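Local coordinates for Tlr1174 protein (Synechococcus elongatus, PDB 2OZT) that catalyses the dehydration of SHCHC to 2-succinylbenzoate, a step of phylloquinone biosynthesis, with the help of a divalent metal cation, at residues A[268-273]-A[285-290]; A[229-234]-A[256-261]; A[183-188]-A[213-218]. All coordinates share one frame; numbering follows the deposited sequence.

Interaction 1. Residues A[268-273]-A[285-290]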
loop_
_atom_site.group_PDB
_atom_site.type_symbol
_atom_site.label_atom_id
_atom_site.label_comp_id
_atom_site.label_asym_id
_atom_site.label_seq_id
_atom_site.Cartn_x
_atom_site.Cartn_y
_atom_site.Cartn_z
ATOM N N LEU A 268 -8.125 7.390 -5.100
ATOM C CA LEU A 268 -7.395 6.412 -4.246
ATOM C C LEU A 268 -7.070 5.110 -4.970
ATOM O O LEU A 268 -7.904 4.550 -5.698
ATOM C CB LEU A 268 -8.217 6.058 -2.993
ATOM C CG LEU A 268 -8.628 7.249 -2.137
ATOM C CD1 LEU A 268 -9.238 6.715 -0.865
ATOM C CD2 LEU A 268 -7.455 8.197 -1.818
ATOM N N VAL A 269 -5.874 4.612 -4.663
ATOM C CA VAL A 269 -5.471 3.259 -5.048
ATOM C C VAL A 269 -4.934 2.612 -3.770
ATOM O O VAL A 269 -4.040 3.154 -3.123
ATOM C CB VAL A 269 -4.351 3.301 -6.113
ATOM C CG1 VAL A 269 -3.820 1.884 -6.387
ATOM C CG2 VAL A 269 -4.921 3.894 -7.418
ATOM N N PHE A 270 -5.515 1.473 -3.386
ATOM C CA PHE A 270 -5.046 0.826 -2.184
ATOM C C PHE A 270 -3.983 -0.223 -2.473
ATOM O O PHE A 270 -4.172 -1.054 -3.344
ATOM C CB PHE A 270 -6.249 0.146 -1.505
ATOM C CG PHE A 270 -7.270 1.113 -0.977
ATOM C CD1 PHE A 270 -7.162 1.581 0.311
ATOM C CD2 PHE A 270 -8.355 1.513 -1.750
ATOM C CE1 PHE A 270 -8.101 2.519 0.827
ATOM C CE2 PHE A 270 -9.280 2.450 -1.276
ATOM C CZ PHE A 270 -9.163 2.904 0.032
ATOM N N SER A 271 -2.879 -0.164 -1.723
ATOM C CA SER A 271 -1.747 -1.044 -1.979
ATOM C C SER A 271 -1.147 -1.674 -0.771
ATOM O O SER A 271 -1.471 -1.322 0.387
ATOM C CB SER A 271 -0.669 -0.273 -2.751
ATOM O OG SER A 271 0.057 0.555 -1.894
ATOM N N SER A 272 -0.324 -2.680 -1.058
ATOM C CA SER A 272 0.316 -3.479 -0.012
ATOM C C SER A 272 1.621 -2.918 0.498
ATOM O O SER A 272 2.421 -2.368 -0.257
ATOM C CB SER A 272 0.587 -4.883 -0.547
ATOM O OG SER A 272 1.251 -5.674 0.439
ATOM N N ALA A 273 1.859 -3.042 1.792
ATOM C CA ALA A 273 3.147 -2.719 2.411
ATOM C C ALA A 273 3.855 -4.034 2.786
ATOM O O ALA A 273 4.590 -4.077 3.786
ATOM C CB ALA A 273 2.907 -1.917 3.678
ATOM N N HIS A 285 -11.486 -6.360 4.642
ATOM C CA HIS A 285 -12.737 -6.049 5.336
ATOM C C HIS A 285 -13.067 -4.562 5.177
ATOM O O HIS A 285 -14.224 -4.185 4.946
ATOM C CB HIS A 285 -12.556 -6.412 6.822
ATOM C CG HIS A 285 -13.624 -5.872 7.734
ATOM N ND1 HIS A 285 -14.943 -6.260 7.647
ATOM C CD2 HIS A 285 -13.567 -4.963 8.738
ATOM C CE1 HIS A 285 -15.655 -5.613 8.553
ATOM N NE2 HIS A 285 -14.845 -4.827 9.236
ATOM N N LEU A 286 -12.076 -3.697 5.396
ATOM C CA LEU A 286 -12.321 -2.270 5.242
ATOM C C LEU A 286 -12.769 -1.904 3.801
ATOM O O LEU A 286 -13.569 -0.996 3.603
ATOM C CB LEU A 286 -11.047 -1.484 5.584
ATOM C CG LEU A 286 -10.722 -1.497 7.100
ATOM C CD1 LEU A 286 -9.269 -1.137 7.346
ATOM C CD2 LEU A 286 -11.643 -0.495 7.804
ATOM N N LEU A 287 -12.232 -2.612 2.807
ATOM C CA LEU A 287 -12.643 -2.373 1.431
ATOM C C LEU A 287 -14.113 -2.680 1.171
ATOM O O LEU A 287 -14.667 -2.214 0.179
ATOM C CB LEU A 287 -11.757 -3.179 0.480
ATOM C CG LEU A 287 -10.238 -2.776 0.460
ATOM C CD1 LEU A 287 -9.434 -3.648 -0.475
ATOM C CD2 LEU A 287 -10.076 -1.304 0.092
ATOM N N GLU A 288 -14.758 -3.470 2.040
ATOM C CA GLU A 288 -16.216 -3.683 1.872
ATOM C C GLU A 288 -16.959 -2.359 2.116
ATOM O O GLU A 288 -18.045 -2.164 1.562
ATOM C CB GLU A 288 -16.748 -4.735 2.837
ATOM C CG GLU A 288 -16.276 -6.176 2.584
ATOM C CD GLU A 288 -16.893 -6.731 1.321
ATOM O OE1 GLU A 288 -18.144 -6.825 1.253
ATOM O OE2 GLU A 288 -16.150 -7.048 0.380
ATOM N N THR A 289 -16.393 -1.496 2.948
ATOM C CA THR A 289 -16.941 -0.142 3.139
ATOM C C THR A 289 -16.462 0.825 2.042
ATOM O O THR A 289 -17.286 1.476 1.398
ATOM C CB THR A 289 -16.638 0.370 4.532
ATOM O OG1 THR A 289 -17.349 -0.451 5.503
ATOM C CG2 THR A 289 -17.056 1.860 4.677
ATOM N N TRP A 290 -15.142 0.915 1.817
ATOM C CA TRP A 290 -14.622 1.904 0.893
ATOM C C TRP A 290 -14.883 1.594 -0.582
ATOM O O TRP A 290 -14.953 2.528 -1.387
ATOM C CB TRP A 290 -13.109 2.091 1.118
ATOM C CG TRP A 290 -12.795 2.684 2.482
ATOM C CD1 TRP A 290 -13.507 3.649 3.150
ATOM C CD2 TRP A 290 -11.648 2.388 3.307
ATOM N NE1 TRP A 290 -12.870 3.962 4.347
ATOM C CE2 TRP A 290 -11.725 3.206 4.445
ATOM C CE3 TRP A 290 -10.541 1.543 3.159
ATOM C CZ2 TRP A 290 -10.758 3.170 5.461
ATOM C CZ3 TRP A 290 -9.557 1.535 4.152
ATOM C CH2 TRP A 290 -9.700 2.324 5.311
#

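Interaction 2. Residues A[229-234]-A[256-261]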
loop_
_atom_site.group_PDB
_atom_site.type_symbol
_atom_site.label_atom_id
_atom_site.label_comp_id
_atom_site.label_asym_id
_atom_site.label_seq_id
_atom_site.Cartn_x
_atom_site.Cartn_y
_atom_site.Cartn_z
ATOM N N GLU A 229 0.361 12.976 6.092
ATOM C CA GLU A 229 0.925 13.290 4.780
ATOM C C GLU A 229 -0.182 13.381 3.760
ATOM O O GLU A 229 -0.152 14.266 2.904
ATOM C CB GLU A 229 1.929 12.216 4.364
ATOM C CG GLU A 229 3.210 12.310 5.184
ATOM C CD GLU A 229 4.232 11.258 4.810
ATOM O OE1 GLU A 229 3.838 10.103 4.638
ATOM O OE2 GLU A 229 5.440 11.575 4.704
ATOM N N VAL A 230 -1.147 12.470 3.790
ATOM C CA VAL A 230 -2.293 12.573 2.877
ATOM C C VAL A 230 -3.006 13.908 3.048
ATOM O O VAL A 230 -3.301 14.604 2.068
ATOM C CB VAL A 230 -3.284 11.394 3.031
ATOM C CG1 VAL A 230 -4.510 11.558 2.127
ATOM C CG2 VAL A 230 -2.569 10.036 2.711
ATOM N N GLN A 231 -3.295 14.255 4.309
ATOM C CA GLN A 231 -3.982 15.528 4.559
ATOM C C GLN A 231 -3.162 16.712 4.045
ATOM O O GLN A 231 -3.740 17.643 3.469
ATOM C CB GLN A 231 -4.280 15.682 6.052
ATOM C CG GLN A 231 -4.983 17.007 6.356
ATOM C CD GLN A 231 -5.340 17.172 7.780
ATOM O OE1 GLN A 231 -6.320 16.586 8.249
ATOM N NE2 GLN A 231 -4.587 18.014 8.488
ATOM N N ARG A 232 -1.845 16.708 4.285
ATOM C CA ARG A 232 -0.995 17.805 3.753
ATOM C C ARG A 232 -1.136 17.982 2.222
ATOM O O ARG A 232 -1.230 19.114 1.684
ATOM C CB ARG A 232 0.462 17.574 4.154
ATOM C CG ARG A 232 1.450 18.614 3.638
ATOM C CD ARG A 232 2.855 18.360 4.238
ATOM N NE ARG A 232 2.840 18.530 5.704
ATOM C CZ ARG A 232 2.978 17.554 6.604
ATOM N NH1 ARG A 232 3.203 16.304 6.222
ATOM N NH2 ARG A 232 2.915 17.834 7.910
ATOM N N TRP A 233 -1.203 16.859 1.502
ATOM C CA TRP A 233 -1.295 16.923 0.037
ATOM C C TRP A 233 -2.688 17.322 -0.440
ATOM O O TRP A 233 -2.844 18.024 -1.430
ATOM C CB TRP A 233 -0.845 15.598 -0.543
ATOM C CG TRP A 233 0.659 15.530 -0.646
ATOM C CD1 TRP A 233 1.536 14.829 0.139
ATOM C CD2 TRP A 233 1.452 16.241 -1.595
ATOM N NE1 TRP A 233 2.835 15.032 -0.295
ATOM C CE2 TRP A 233 2.799 15.889 -1.364
ATOM C CE3 TRP A 233 1.144 17.112 -2.649
ATOM C CZ2 TRP A 233 3.843 16.392 -2.128
ATOM C CZ3 TRP A 233 2.174 17.596 -3.431
ATOM C CH2 TRP A 233 3.509 17.248 -3.167
ATOM N N VAL A 234 -3.718 16.900 0.286
ATOM C CA VAL A 234 -5.060 17.388 -0.025
ATOM C C VAL A 234 -5.099 18.906 0.138
ATOM O O VAL A 234 -5.696 19.606 -0.678
ATOM C CB VAL A 234 -6.074 16.759 0.938
ATOM C CG1 VAL A 234 -7.412 17.424 0.833
ATOM C CG2 VAL A 234 -6.208 15.226 0.645
ATOM N N SER A 256 -11.625 7.629 6.276
ATOM C CA SER A 256 -13.036 7.942 6.049
ATOM C C SER A 256 -13.349 9.410 6.331
ATOM O O SER A 256 -14.167 10.017 5.632
ATOM C CB SER A 256 -13.904 7.070 6.962
ATOM O OG SER A 256 -13.758 5.710 6.612
ATOM N N LEU A 257 -12.756 9.946 7.405
ATOM C CA LEU A 257 -12.905 11.372 7.698
ATOM C C LEU A 257 -12.383 12.248 6.563
ATOM O O LEU A 257 -13.071 13.204 6.155
ATOM C CB LEU A 257 -12.214 11.699 9.026
ATOM C CG LEU A 257 -12.388 13.150 9.475
ATOM C CD1 LEU A 257 -13.881 13.421 9.666
ATOM C CD2 LEU A 257 -11.661 13.246 10.804
ATOM N N LEU A 258 -11.195 11.936 6.042
ATOM C CA LEU A 258 -10.650 12.677 4.912
ATOM C C LEU A 258 -11.579 12.620 3.713
ATOM O O LEU A 258 -11.764 13.618 3.018
ATOM C CB LEU A 258 -9.253 12.150 4.537
ATOM C CG LEU A 258 -8.083 12.626 5.386
ATOM C CD1 LEU A 258 -6.862 11.748 5.215
ATOM C CD2 LEU A 258 -7.767 14.090 5.029
ATOM N N LEU A 259 -12.159 11.452 3.456
ATOM C CA LEU A 259 -13.088 11.268 2.333
ATOM C C LEU A 259 -14.375 12.074 2.501
ATOM O O LEU A 259 -14.938 12.540 1.512
ATOM C CB LEU A 259 -13.415 9.787 2.134
ATOM C CG LEU A 259 -12.231 8.943 1.666
ATOM C CD1 LEU A 259 -12.479 7.449 1.839
ATOM C CD2 LEU A 259 -11.959 9.270 0.168
ATOM N N ARG A 260 -14.872 12.161 3.735
ATOM C CA ARG A 260 -16.059 12.990 4.024
ATOM C C ARG A 260 -15.740 14.449 3.771
ATOM O O ARG A 260 -16.640 15.233 3.389
ATOM C CB ARG A 260 -16.533 12.760 5.451
ATOM C CG ARG A 260 -17.188 11.415 5.627
ATOM C CD ARG A 260 -17.954 11.262 6.936
ATOM N NE ARG A 260 -18.284 9.846 7.066
ATOM C CZ ARG A 260 -17.574 8.972 7.772
ATOM N NH1 ARG A 260 -16.509 9.369 8.472
ATOM N NH2 ARG A 260 -17.945 7.704 7.800
ATOM N N ARG A 261 -14.480 14.818 4.002
ATOM C CA ARG A 261 -13.924 16.122 3.649
ATOM C C ARG A 261 -13.371 16.101 2.184
ATOM O O ARG A 261 -14.029 15.579 1.282
ATOM C CB ARG A 261 -12.897 16.557 4.725
ATOM C CG ARG A 261 -13.479 16.529 6.159
ATOM C CD ARG A 261 -12.418 16.762 7.237
ATOM N NE ARG A 261 -13.001 16.893 8.582
ATOM C CZ ARG A 261 -12.301 16.833 9.718
ATOM N NH1 ARG A 261 -10.982 16.607 9.710
ATOM N NH2 ARG A 261 -12.926 16.973 10.883
HETATM O O HOH W 1 -9.482 15.160 8.033
#

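Interaction 3. Residues A[183-188]-A[213-218]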
loop_
_atom_site.group_PDB
_atom_site.type_symbol
_atom_site.label_atom_id
_atom_site.label_comp_id
_atom_site.label_asym_id
_atom_site.label_seq_id
_atom_site.Cartn_x
_atom_site.Cartn_y
_atom_site.Cartn_z
ATOM N N TRP A 183 7.198 13.548 -23.594
ATOM C CA TRP A 183 7.090 12.345 -24.430
ATOM C C TRP A 183 5.722 11.700 -24.296
ATOM O O TRP A 183 5.101 11.287 -25.287
ATOM C CB TRP A 183 8.158 11.319 -24.056
ATOM C CG TRP A 183 8.238 10.141 -25.014
ATOM C CD1 TRP A 183 9.074 10.029 -26.083
ATOM C CD2 TRP A 183 7.492 8.920 -24.956
ATOM N NE1 TRP A 183 8.900 8.811 -26.697
ATOM C CE2 TRP A 183 7.923 8.115 -26.041
ATOM C CE3 TRP A 183 6.501 8.426 -24.107
ATOM C CZ2 TRP A 183 7.384 6.859 -26.304
ATOM C CZ3 TRP A 183 5.966 7.150 -24.363
ATOM C CH2 TRP A 183 6.418 6.381 -25.452
ATOM N N LEU A 184 5.224 11.611 -23.063
ATOM C CA LEU A 184 3.936 10.962 -22.839
ATOM C C LEU A 184 2.788 11.755 -23.468
ATOM O O LEU A 184 1.807 11.180 -23.937
ATOM C CB LEU A 184 3.686 10.729 -21.337
ATOM C CG LEU A 184 4.487 9.586 -20.711
ATOM C CD1 LEU A 184 4.466 9.695 -19.188
ATOM C CD2 LEU A 184 3.956 8.190 -21.113
ATOM N N ASP A 185 2.915 13.072 -23.465
ATOM C CA ASP A 185 1.928 13.904 -24.162
ATOM C C ASP A 185 1.896 13.586 -25.662
ATOM O O ASP A 185 0.819 13.492 -26.262
ATOM C CB ASP A 185 2.193 15.380 -23.920
ATOM C CG ASP A 185 1.114 16.244 -24.497
ATOM O OD1 ASP A 185 -0.031 16.161 -24.000
ATOM O OD2 ASP A 185 1.412 16.969 -25.476
ATOM N N ARG A 186 3.061 13.402 -26.269
ATOM C CA ARG A 186 3.127 13.089 -27.697
ATOM C C ARG A 186 2.753 11.643 -28.055
ATOM O O ARG A 186 2.168 11.400 -29.122
ATOM C CB ARG A 186 4.534 13.360 -28.243
ATOM C CG ARG A 186 5.066 14.768 -28.003
ATOM C CD ARG A 186 6.342 15.033 -28.799
ATOM N NE ARG A 186 7.463 14.190 -28.374
ATOM C CZ ARG A 186 8.373 14.548 -27.475
ATOM N NH1 ARG A 186 8.305 15.740 -26.894
ATOM N NH2 ARG A 186 9.346 13.712 -27.151
ATOM N N HIS A 187 3.118 10.691 -27.196
ATOM C CA HIS A 187 3.153 9.262 -27.554
ATOM C C HIS A 187 2.334 8.365 -26.632
ATOM O O HIS A 187 2.206 7.145 -26.855
ATOM C CB HIS A 187 4.599 8.772 -27.553
ATOM C CG HIS A 187 5.477 9.496 -28.521
ATOM N ND1 HIS A 187 5.309 9.398 -29.886
ATOM C CD2 HIS A 187 6.522 10.332 -28.329
ATOM C CE1 HIS A 187 6.209 10.152 -30.493
ATOM N NE2 HIS A 187 6.960 10.727 -29.572
ATOM N N GLY A 188 1.833 8.963 -25.567
ATOM C CA GLY A 188 0.974 8.275 -24.647
ATOM C C GLY A 188 -0.379 7.962 -25.249
ATOM O O GLY A 188 -0.689 8.280 -26.395
ATOM N N THR A 213 0.375 20.840 -14.270
ATOM C CA THR A 213 0.643 21.348 -15.619
ATOM C C THR A 213 0.714 20.294 -16.710
ATOM O O THR A 213 0.447 20.600 -17.882
ATOM C CB THR A 213 1.959 22.127 -15.661
ATOM O OG1 THR A 213 3.027 21.310 -15.177
ATOM C CG2 THR A 213 1.872 23.375 -14.805
ATOM N N VAL A 214 1.069 19.064 -16.368
ATOM C CA VAL A 214 1.213 18.041 -17.414
ATOM C C VAL A 214 -0.082 17.300 -17.699
ATOM O O VAL A 214 -0.969 17.268 -16.843
ATOM C CB VAL A 214 2.336 17.025 -17.095
ATOM C CG1 VAL A 214 3.641 17.750 -16.789
ATOM C CG2 VAL A 214 1.957 16.160 -15.854
ATOM N N THR A 215 -0.161 16.641 -18.854
ATOM C CA THR A 215 -1.390 16.031 -19.324
ATOM C C THR A 215 -1.632 14.602 -18.828
ATOM O O THR A 215 -2.733 14.088 -18.965
ATOM C CB THR A 215 -1.486 16.081 -20.867
ATOM O OG1 THR A 215 -0.308 15.501 -21.450
ATOM C CG2 THR A 215 -1.558 17.546 -21.299
ATOM N N THR A 216 -0.610 13.982 -18.255
ATOM C CA THR A 216 -0.722 12.617 -17.720
ATOM C C THR A 216 -0.869 12.708 -16.204
ATOM O O THR A 216 -0.149 13.467 -15.577
ATOM C CB THR A 216 0.566 11.816 -18.027
ATOM O OG1 THR A 216 0.781 11.795 -19.454
ATOM C CG2 THR A 216 0.475 10.380 -17.527
ATOM N N ALA A 217 -1.791 11.919 -15.643
ATOM C CA ALA A 217 -1.996 11.915 -14.204
ATOM C C ALA A 217 -0.773 11.430 -13.436
ATOM O O ALA A 217 -0.020 10.594 -13.907
ATOM C CB ALA A 217 -3.224 11.061 -13.801
ATOM N N ILE A 218 -0.616 11.940 -12.236
ATOM C CA ILE A 218 0.498 11.548 -11.371
ATOM C C ILE A 218 -0.078 10.977 -10.075
ATOM O O ILE A 218 -1.105 11.466 -9.574
ATOM C CB ILE A 218 1.427 12.758 -11.077
ATOM C CG1 ILE A 218 1.938 13.322 -12.404
ATOM C CG2 ILE A 218 2.591 12.359 -10.183
ATOM C CD1 ILE A 218 2.896 14.510 -12.215
#

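Interaction 1. Residues A[268-273]-A[285-290]
Phe270 carries this contact, with its ring reached by two side chains of helix 277-290. Over one face sits a methyl of Leu287: CD2 lies 3.8 Å from the centroid of the Phe270 ring and only 13° off the ring normal, a CH-pi contact almost centred on the ring. At the far end of the phenyl, Phe270 CE1 comes to 3.5 Å from CE3 of Trp290, and Phe270 CZ is 3.7 Å from the same indole carbon. The phenyl and the six-membered ring of the indole are nearly parallel, with planes at 8°, but they are slid so far apart that their centroids stand 5.4 Å from each other. The rings make a displaced, barely overlapping pair, not a full stack.

The CB of Phe270 points toward the helix, and CG lies anti to the carbonyl carbon (chi1 -67°), beside the backbone N. Trp290 comes from the turn after Leu287, and Leu286 O, which accepts from both Thr289 N and Trp290 N, sits over one face of its indole, offset toward the rim. The indole is tied down at its polar end by a hydrogen bond from NE1 to Ser256 OG. Further out, Ile244, Thr246 and Leu255 pack on Phe270, and Trp108 on Leu287. An alanine in place of Phe270 would probably leave Leu287 CD2 and Trp290 CE3 facing a gap between strand and helix.

The side chain of Phe270 is about 8 Å from that of Lys245, the predicted proton acceptor. Strand 268-270 and the helix that follows it make up a beta-alpha unit, with an apolar layer between barrel strand and outer helix, as in the TIM-type barrel of the enolase superfamily.

Interaction 2. Residues A[229-234]-A[256-261]
Val230 is the first residue of helix 227-235 within 229-234 to meet the neighbouring helix: its CG1 touches CD1 of Leu258 at 3.9 Å, two branched aliphatic side chains crossing at a slant. With CG1 anti to the backbone N (chi1 177°), that methyl is the one offered to Leu258, while Val230 also packs on Phe242 and Ile244 of the strand beneath. One step on, Gln231 gives its aliphatic base, CB standing 4.0 Å from CD2 of Leu258. Leu258 therefore spends one methyl on each of two successive residues, and Phe249 also packs against it.

The rest of Gln231 runs outward, extended as far as CD, to the exposed side. There a water bridges the helices: it accepts from Arg261 NH1 at 2.7 Å. To Gln231 OE1, 3.5 Å from the water oxygen, it gives only a weak bond. The Arg261 guanidinium lies flat over Leu257, whose CG is 3.6 Å above its plane.

The helices are thus joined by dispersion between aliphatic carbons, methyls of Val230 and Leu258 and the CB of Gln231, and the solvent-side water link, weak at one end, probably adds little hold.

Interaction 3. Residues A[183-188]-A[213-218]
Asp185 and Thr215 meet at about a right angle, hydroxyl to carboxylate. Thr215 OG1 donates to Asp185 OD1 at 2.6 Å, a short bond that reaches the oxygen on its anti side and 23° out of the carboxylate plane. The methyl of Thr215 leans on the same oxygen, CG2 being 3.4 Å from Asp185 OD1. Torsions bring the groups together: Asp185 swings CG anti to its backbone N (chi1 -174°), carrying the acid across to the loop, while Thr215 holds OG1 between its N and carbonyl carbon (chi1 54°), facing the helix. Both residues are exposed, so this polar link lies on the outer side of the contact.

On the inner side Leu184 and Thr216 touch more loosely, with Leu184 CB 3.6 Å from Thr216 OG1. Beneath them is strand 192-196: Val195 touches both side chains, and Ile192 touches Thr216. Phe181, a turn back along the helix, also packs on Thr216.

Helix 174-187, which follows strand 163-167, here meets the loop between helix 204-213 and strand 218-220, across strand 192-196, at the end of a TIM-type barrel where its strands begin, away from the metal ligands at the strands' C-terminal ends.

In the fold
All three contacts belong to the barrel domain and come in series along the chain: interaction 3, then interaction 2, then interaction 1. Interactions 1 and 2 are neighbours, with centres about 15 Å apart. Helix 252-260 of interaction 2 leads into strand 268-270 of interaction 1, and the two contacts touch, Leu268 CD1 packing on Leu259 CD2 at 3.9 Å. Interaction 3 lies farther round the wall, its centre about 27 Å from that of interaction 1 and about 26 Å from that of interaction 2. They sample strand-to-helix, helix-to-helix and helix-to-loop joints of one parallel barrel, whose strands end at or just before the magnesium ligands Asp167, Glu196 and Asp221.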